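Local atomic coordinates of monoacylglycerol lipase (Palaeococcus ferrophilus, PDB entry 6QE2), a protein that catalyses the hydrolysis of monoacylglycerols to glycerol and free fatty acid, probably through the serine-nucleophile chemistry of the alpha/beta-hydrolase family. Residues V156-E161 against I235-E240; P194-V199 against V250-S255; R213-E216 against D222-I225. One frame throughout, in Å; residues are numbered along the deposited sequence.

Interaction 1. Residues V156-E161 against I235-E240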
# COMPACT_ATOMS: atom_id res chain seq x y z
N VAL A 156 -12.95 5.64 -11.57
CA VAL A 156 -12.02 6.69 -11.92
C VAL A 156 -12.64 8.04 -11.62
O VAL A 156 -12.00 8.91 -11.06
CB VAL A 156 -11.64 6.64 -13.40
CG1 VAL A 156 -10.85 7.88 -13.78
CG2 VAL A 156 -10.84 5.39 -13.69
N LYS A 157 -13.90 8.19 -11.99
CA LYS A 157 -14.62 9.42 -11.75
C LYS A 157 -14.72 9.73 -10.26
O LYS A 157 -14.54 10.86 -9.84
CB LYS A 157 -16.01 9.34 -12.37
CG LYS A 157 -16.92 10.49 -12.03
CD LYS A 157 -18.19 10.41 -12.87
CE LYS A 157 -19.35 11.04 -12.14
NZ LYS A 157 -19.30 12.52 -12.27
N ARG A 158 -14.99 8.71 -9.46
CA ARG A 158 -15.09 8.90 -8.02
C ARG A 158 -13.76 9.39 -7.44
O ARG A 158 -13.74 10.26 -6.59
CB ARG A 158 -15.49 7.59 -7.34
CG ARG A 158 -16.97 7.28 -7.45
CD ARG A 158 -17.40 6.28 -6.41
NE ARG A 158 -16.99 4.93 -6.75
CZ ARG A 158 -17.58 4.18 -7.66
NH1 ARG A 158 -18.62 4.65 -8.33
NH2 ARG A 158 -17.15 2.95 -7.90
N TYR A 159 -12.67 8.81 -7.91
CA TYR A 159 -11.34 9.18 -7.45
C TYR A 159 -11.07 10.64 -7.74
O TYR A 159 -10.59 11.38 -6.90
CB TYR A 159 -10.30 8.32 -8.15
CG TYR A 159 -8.86 8.53 -7.74
CD1 TYR A 159 -8.31 7.82 -6.69
CD2 TYR A 159 -8.05 9.41 -8.43
CE1 TYR A 159 -7.00 7.99 -6.33
CE2 TYR A 159 -6.73 9.58 -8.07
CZ TYR A 159 -6.21 8.87 -7.02
OH TYR A 159 -4.90 9.05 -6.66
N ILE A 160 -11.41 11.04 -8.95
CA ILE A 160 -11.21 12.41 -9.38
C ILE A 160 -12.04 13.40 -8.59
O ILE A 160 -11.59 14.48 -8.29
CB ILE A 160 -11.56 12.56 -10.87
CG1 ILE A 160 -10.48 11.91 -11.73
CG2 ILE A 160 -11.71 14.02 -11.24
CD1 ILE A 160 -10.98 11.49 -13.09
N GLU A 161 -13.25 13.00 -8.24
CA GLU A 161 -14.15 13.88 -7.51
C GLU A 161 -14.01 13.83 -6.00
O GLU A 161 -14.57 14.65 -5.30
CB GLU A 161 -15.58 13.58 -7.91
CG GLU A 161 -15.84 13.90 -9.37
CD GLU A 161 -17.19 13.43 -9.83
OE1 GLU A 161 -17.78 12.57 -9.16
OE2 GLU A 161 -17.66 13.92 -10.87
N ILE A 235 -7.37 -3.01 -8.54
CA ILE A 235 -8.22 -4.15 -8.83
C ILE A 235 -9.52 -4.10 -8.03
O ILE A 235 -10.47 -4.81 -8.39
CB ILE A 235 -7.45 -5.46 -8.56
CG1 ILE A 235 -6.04 -5.38 -9.15
CG2 ILE A 235 -8.16 -6.66 -9.18
CD1 ILE A 235 -5.11 -6.47 -8.68
N PHE A 236 -9.60 -3.25 -7.00
CA PHE A 236 -10.70 -3.26 -6.04
C PHE A 236 -12.06 -3.11 -6.70
O PHE A 236 -13.04 -3.74 -6.27
CB PHE A 236 -10.53 -2.13 -5.02
CG PHE A 236 -9.27 -2.21 -4.22
CD1 PHE A 236 -8.10 -1.64 -4.68
CD2 PHE A 236 -9.27 -2.85 -2.99
CE1 PHE A 236 -6.94 -1.71 -3.94
CE2 PHE A 236 -8.11 -2.93 -2.24
CZ PHE A 236 -6.94 -2.36 -2.72
N GLU A 237 -12.14 -2.21 -7.67
CA GLU A 237 -13.38 -1.93 -8.38
C GLU A 237 -13.41 -2.42 -9.82
O GLU A 237 -14.28 -2.02 -10.59
CB GLU A 237 -13.71 -0.44 -8.30
CG GLU A 237 -13.51 0.14 -6.91
CD GLU A 237 -13.95 1.58 -6.80
OE1 GLU A 237 -15.18 1.84 -6.81
OE2 GLU A 237 -13.08 2.47 -6.70
N ASP A 238 -12.47 -3.27 -10.20
CA ASP A 238 -12.42 -3.78 -11.56
C ASP A 238 -13.71 -4.54 -11.82
O ASP A 238 -14.14 -5.34 -10.98
CB ASP A 238 -11.22 -4.72 -11.73
CG ASP A 238 -10.96 -5.06 -13.18
OD1 ASP A 238 -11.36 -6.16 -13.62
OD2 ASP A 238 -10.35 -4.24 -13.88
N PRO A 239 -14.28 -4.34 -13.03
CA PRO A 239 -15.54 -5.01 -13.41
C PRO A 239 -15.41 -6.50 -13.44
O PRO A 239 -16.28 -7.21 -12.94
CB PRO A 239 -15.82 -4.43 -14.81
CG PRO A 239 -15.02 -3.10 -14.86
CD PRO A 239 -13.77 -3.47 -14.14
N GLU A 240 -14.29 -7.00 -13.95
CA GLU A 240 -14.09 -8.44 -14.06
C GLU A 240 -13.61 -9.04 -12.75
O GLU A 240 -14.06 -10.12 -12.36
CB GLU A 240 -13.10 -8.73 -15.18
CG GLU A 240 -12.78 -10.18 -15.36
CD GLU A 240 -11.87 -10.45 -16.53
OE1 GLU A 240 -11.40 -9.47 -17.18
OE2 GLU A 240 -11.59 -11.65 -16.79
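Arg-158 and Glu-237 alone carry this contact: the arginine reaches from helix 153-161 to a glutamate in a type I beta turn, Ile-235 to Asp-238, and together they bury a mere 74 Å². The helix lies in the insertion between sheet strands 106-110 and 195-200, probably the cap of this lipase family; the turn belongs to the loop after strand 223-228, which probably also carries the histidine of a Ser-His-Asp triad. The ionic part is a single charged hydrogen bond, NH2 of Arg-158 to OE1 of Glu-237 at 2.5 Å. Its N-H points almost straight at the oxygen (169°), and OE1 lies in the guanidinium plane, on the NE/NH2 edge. NE of Arg-158 is 3.6 Å from OE1 of Glu-237, so NH2 makes the bond alone. The donor approaches OE1 on the syn side, somewhat out of the carboxylate plane; the two flat groups are twisted 42° apart. A bend at chi3 of the arginine (-76°) turns its guanidinium away from the line of the preceding methylenes.

Polar bonds also run within each segment. NZ of Lys-157 forms a salt bridge with OE2 of Glu-161 at 2.6 Å; N of Asp-238 closes the turn on O of Ile-235 at 3.1 Å. Arg-151 adds salt bridges to Asp-238 and Glu-240.

A glutamine in place of Glu-237 would probably leave the Arg-158 guanidinium without its anionic mate and freer to turn. With no apolar contact between the segments, the link is essentially electrostatic, and its strength probably depends on salt and pH.

Interaction 2. Residues P194-V199 against V250-S255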
# COMPACT_ATOMS: atom_id res chain seq x y z
N PRO A 194 4.25 -14.92 6.42
CA PRO A 194 3.66 -15.27 5.12
C PRO A 194 3.32 -14.03 4.30
O PRO A 194 2.96 -12.98 4.84
CB PRO A 194 2.40 -16.05 5.50
CG PRO A 194 2.70 -16.61 6.85
CD PRO A 194 3.51 -15.55 7.54
N VAL A 195 3.41 -14.18 2.98
CA VAL A 195 3.27 -13.07 2.04
C VAL A 195 2.23 -13.42 0.98
O VAL A 195 2.22 -14.53 0.45
CB VAL A 195 4.62 -12.74 1.35
CG1 VAL A 195 4.42 -11.71 0.23
CG2 VAL A 195 5.64 -12.27 2.36
N LEU A 196 1.37 -12.45 0.67
CA LEU A 196 0.47 -12.52 -0.49
C LEU A 196 0.64 -11.25 -1.31
O LEU A 196 0.49 -10.15 -0.78
CB LEU A 196 -0.99 -12.69 -0.06
CG LEU A 196 -2.05 -12.57 -1.15
CD1 LEU A 196 -1.89 -13.66 -2.23
CD2 LEU A 196 -3.45 -12.60 -0.54
N LEU A 197 0.98 -11.40 -2.59
CA LEU A 197 1.08 -10.29 -3.52
C LEU A 197 -0.04 -10.41 -4.55
O LEU A 197 -0.27 -11.49 -5.09
CB LEU A 197 2.44 -10.30 -4.23
CG LEU A 197 3.66 -10.36 -3.31
CD1 LEU A 197 4.92 -10.53 -4.14
CD2 LEU A 197 3.76 -9.10 -2.46
N LEU A 198 -0.71 -9.29 -4.84
CA LEU A 198 -1.80 -9.25 -5.81
C LEU A 198 -1.51 -8.17 -6.84
O LEU A 198 -1.28 -7.01 -6.47
CB LEU A 198 -3.15 -8.98 -5.14
CG LEU A 198 -3.54 -9.85 -3.95
CD1 LEU A 198 -3.59 -8.98 -2.71
CD2 LEU A 198 -4.89 -10.52 -4.18
N VAL A 199 -1.51 -8.53 -8.13
CA VAL A 199 -1.19 -7.59 -9.19
C VAL A 199 -2.17 -7.73 -10.35
O VAL A 199 -2.72 -8.81 -10.60
CB VAL A 199 0.25 -7.78 -9.71
CG1 VAL A 199 1.25 -7.49 -8.60
CG2 VAL A 199 0.45 -9.19 -10.24
N VAL A 250 -9.59 -11.99 1.69
CA VAL A 250 -10.26 -12.51 2.87
C VAL A 250 -9.93 -13.98 3.10
O VAL A 250 -9.59 -14.37 4.19
CB VAL A 250 -11.77 -12.31 2.82
CG1 VAL A 250 -12.42 -12.90 4.06
CG2 VAL A 250 -12.11 -10.84 2.72
N GLU A 251 -10.03 -14.78 2.05
CA GLU A 251 -9.73 -16.20 2.19
C GLU A 251 -8.31 -16.43 2.68
O GLU A 251 -8.07 -17.29 3.53
CB GLU A 251 -9.98 -16.93 0.87
CG GLU A 251 -11.45 -17.10 0.52
CD GLU A 251 -11.68 -17.94 -0.72
OE1 GLU A 251 -10.69 -18.41 -1.33
OE2 GLU A 251 -12.85 -18.12 -1.10
N TRP A 252 -7.34 -15.68 2.14
CA TRP A 252 -5.96 -15.85 2.57
C TRP A 252 -5.80 -15.49 4.05
O TRP A 252 -5.14 -16.20 4.81
CB TRP A 252 -5.04 -14.99 1.70
CG TRP A 252 -3.56 -15.21 1.90
CD1 TRP A 252 -2.76 -16.04 1.17
CD2 TRP A 252 -2.70 -14.56 2.84
NE1 TRP A 252 -1.47 -15.97 1.61
CE2 TRP A 252 -1.40 -15.07 2.64
CE3 TRP A 252 -2.91 -13.62 3.85
CZ2 TRP A 252 -0.31 -14.66 3.40
CZ3 TRP A 252 -1.82 -13.21 4.61
CH2 TRP A 252 -0.54 -13.73 4.38
N LEU A 253 -6.43 -14.39 4.47
CA LEU A 253 -6.32 -13.98 5.87
C LEU A 253 -7.01 -14.99 6.79
O LEU A 253 -6.47 -15.34 7.84
CB LEU A 253 -6.92 -12.59 6.05
CG LEU A 253 -6.02 -11.50 5.44
CD1 LEU A 253 -6.77 -10.20 5.32
CD2 LEU A 253 -4.76 -11.33 6.28
N VAL A 254 -8.18 -15.48 6.39
CA VAL A 254 -8.88 -16.50 7.17
C VAL A 254 -8.02 -17.75 7.30
O VAL A 254 -7.86 -18.31 8.40
CB VAL A 254 -10.25 -16.81 6.54
CG1 VAL A 254 -10.83 -18.09 7.13
CG2 VAL A 254 -11.22 -15.66 6.75
N SER A 255 -7.43 -18.21 6.19
CA SER A 255 -6.64 -19.43 6.24
C SER A 255 -5.37 -19.26 7.07
O SER A 255 -4.82 -20.26 7.54
CB SER A 255 -6.29 -19.90 4.83
OG SER A 255 -5.29 -19.10 4.23
O HOH W 1 1.22 -17.02 1.06
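Trp-252 of helix 242-256 lays its indole against strand 195-200, and Leu-196 covers one face of it. The tight part is this face. CB of Leu-196 sits 3.7 Å from the centroid of the five-membered ring and only 12° off its normal, a CH-pi contact, while CD2 of Leu-196 packs on CG of Trp-252 at 3.6 Å. The leucine's first two torsions (171° and 62°) put CD2 against CG and CB of Trp-252, and the leucine and the indole run antiparallel alongside each other. At the benzene end of the ring, CB of Pro-194 comes to 3.7 Å from CZ2 of Trp-252, and the carbonyl of Pro-194 lies near the ring plane, at its edge.

The pyrrole N-H marks the looser, hydrated side. NE1 of Trp-252 is 4.1 Å from O of Val-195, and a water beside the pair, in the indole plane, bridges them. It accepts from NE1 of Trp-252 at 2.9 Å and donates to O of Val-195 at 2.8 Å. His-256 also stacks with the indole and bonds to the backbone O of Trp-252.

The contact thus packs the last helix modelled on the central sheet of an alpha/beta-hydrolase fold. Its chemistry is divided: dispersion and CH-pi forces hold the ring face, whereas the indole's one polar atom is satisfied through water, so the helix is joined to the strand without a direct hydrogen bond between them.

Interaction 3. Residues R213-E216 against D222-I225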
# COMPACT_ATOMS: atom_id res chain seq x y z
N ARG A 213 9.46 -10.24 -9.45
CA ARG A 213 10.84 -10.33 -9.00
C ARG A 213 10.92 -10.52 -7.49
O ARG A 213 11.69 -11.31 -7.01
CB ARG A 213 11.65 -9.10 -9.37
CG ARG A 213 11.81 -8.85 -10.85
CD ARG A 213 12.56 -9.96 -11.56
NE ARG A 213 11.64 -10.87 -12.20
CZ ARG A 213 11.57 -12.16 -11.94
NH1 ARG A 213 10.67 -12.91 -12.56
NH2 ARG A 213 12.42 -12.70 -11.08
N LEU A 214 10.08 -9.81 -6.76
CA LEU A 214 10.07 -9.91 -5.32
C LEU A 214 9.69 -11.31 -4.87
O LEU A 214 10.29 -11.84 -3.95
CB LEU A 214 9.12 -8.90 -4.68
CG LEU A 214 9.12 -8.96 -3.16
CD1 LEU A 214 10.44 -8.47 -2.61
CD2 LEU A 214 7.98 -8.16 -2.57
N PHE A 215 8.74 -11.92 -5.55
CA PHE A 215 8.29 -13.25 -5.20
C PHE A 215 9.46 -14.23 -5.27
O PHE A 215 9.66 -15.02 -4.38
CB PHE A 215 7.19 -13.66 -6.16
CG PHE A 215 6.64 -15.02 -5.90
CD1 PHE A 215 5.66 -15.21 -4.96
CD2 PHE A 215 7.09 -16.11 -6.61
CE1 PHE A 215 5.15 -16.46 -4.72
CE2 PHE A 215 6.58 -17.37 -6.38
CZ PHE A 215 5.60 -17.54 -5.43
N GLU A 216 10.24 -14.14 -6.33
CA GLU A 216 11.41 -14.99 -6.51
C GLU A 216 12.53 -14.65 -5.52
O GLU A 216 13.32 -15.50 -5.16
CB GLU A 216 11.86 -14.98 -7.97
CG GLU A 216 10.65 -15.13 -8.87
CD GLU A 216 10.95 -15.61 -10.27
OE1 GLU A 216 11.98 -15.22 -10.83
OE2 GLU A 216 10.12 -16.36 -10.80
N ASP A 222 6.00 -19.73 2.75
CA ASP A 222 4.58 -19.43 2.58
C ASP A 222 4.45 -18.09 1.87
O ASP A 222 4.19 -17.04 2.47
CB ASP A 222 3.86 -19.43 3.93
CG ASP A 222 2.35 -19.38 3.79
OD1 ASP A 222 1.84 -19.20 2.67
OD2 ASP A 222 1.66 -19.53 4.83
N LYS A 223 4.69 -18.12 0.56
CA LYS A 223 4.55 -16.95 -0.29
C LYS A 223 3.63 -17.27 -1.46
O LYS A 223 3.64 -18.39 -1.98
CB LYS A 223 5.91 -16.46 -0.80
CG LYS A 223 6.68 -17.53 -1.56
CD LYS A 223 8.03 -17.01 -2.03
CE LYS A 223 8.68 -17.99 -2.98
NZ LYS A 223 10.03 -17.53 -3.42
N THR A 224 2.83 -16.29 -1.86
CA THR A 224 1.83 -16.45 -2.92
C THR A 224 1.77 -15.18 -3.75
O THR A 224 1.83 -14.08 -3.21
CB THR A 224 0.45 -16.76 -2.32
OG1 THR A 224 0.52 -17.95 -1.53
CG2 THR A 224 -0.60 -16.94 -3.41
N ILE A 225 1.70 -15.33 -5.07
CA ILE A 225 1.45 -14.20 -5.96
C ILE A 225 0.25 -14.53 -6.83
O ILE A 225 0.16 -15.63 -7.40
CB ILE A 225 2.69 -13.85 -6.80
CG1 ILE A 225 2.38 -12.67 -7.72
CG2 ILE A 225 3.19 -15.06 -7.60
CD1 ILE A 225 3.62 -12.03 -8.32
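A beta-alpha-beta unit, strand 195-200, helix 209-217 and strand 223-228, brings Phe-215 of the helix onto the edge strand of the sheet, where Lys-223 and Ile-225 clasp its ring from opposite faces. Both of these side chains leave the strand toward the helix, two residues apart, and the phenyl ring enters between them with its rim at the backbone N of Thr-224, which lies in the ring plane. On one face CG2 of Ile-225 stands 3.7 Å from the ring centroid of Phe-215, 15° off the normal, a CH-pi contact offset toward CD1. Over the other face runs the lysine chain, extended beyond CG and crossing the phenylalanine side chain at about a right angle. Its CE makes a CH-pi contact with the Phe-215 ring, and its NZ a cation-pi contact with the same face.

The first torsion of Lys-223 (57°), which tucks CG between the two backbone branches, sends the chain over the ring and on to the end of the helix. There the ammonium group bonds to two carbonyls, one belonging to Leu-218, just past the helix. The other bond runs from NZ of Lys-223 to O of Phe-215, 2.7 Å long.

In the fold
Interactions 2 and 3 are neighbours, their centres about 12 Å apart, on the adjacent strands 195-200 and 223-228 at one margin of the central sheet. Backbone bonds tie them directly, with N of Leu-197 2.9 Å from O of Thr-224. Interactions 1 and 3 are surface contacts, interaction 2 is buried. Interaction 1 lies about 22 Å from interaction 2 and 27 Å from interaction 3 between centres, yet Ile-235 packs on Val-199. In chain order 156-161 comes first, then 194-199, both segments of interaction 3, 235-240 and 250-255, so interactions 1 and 2 interleave. Interactions 2 and 3 pack helices on the C-terminal margin of the sheet, and interaction 1 ties helix 153-161 to the loop between strand 223-228 and helix 242-256.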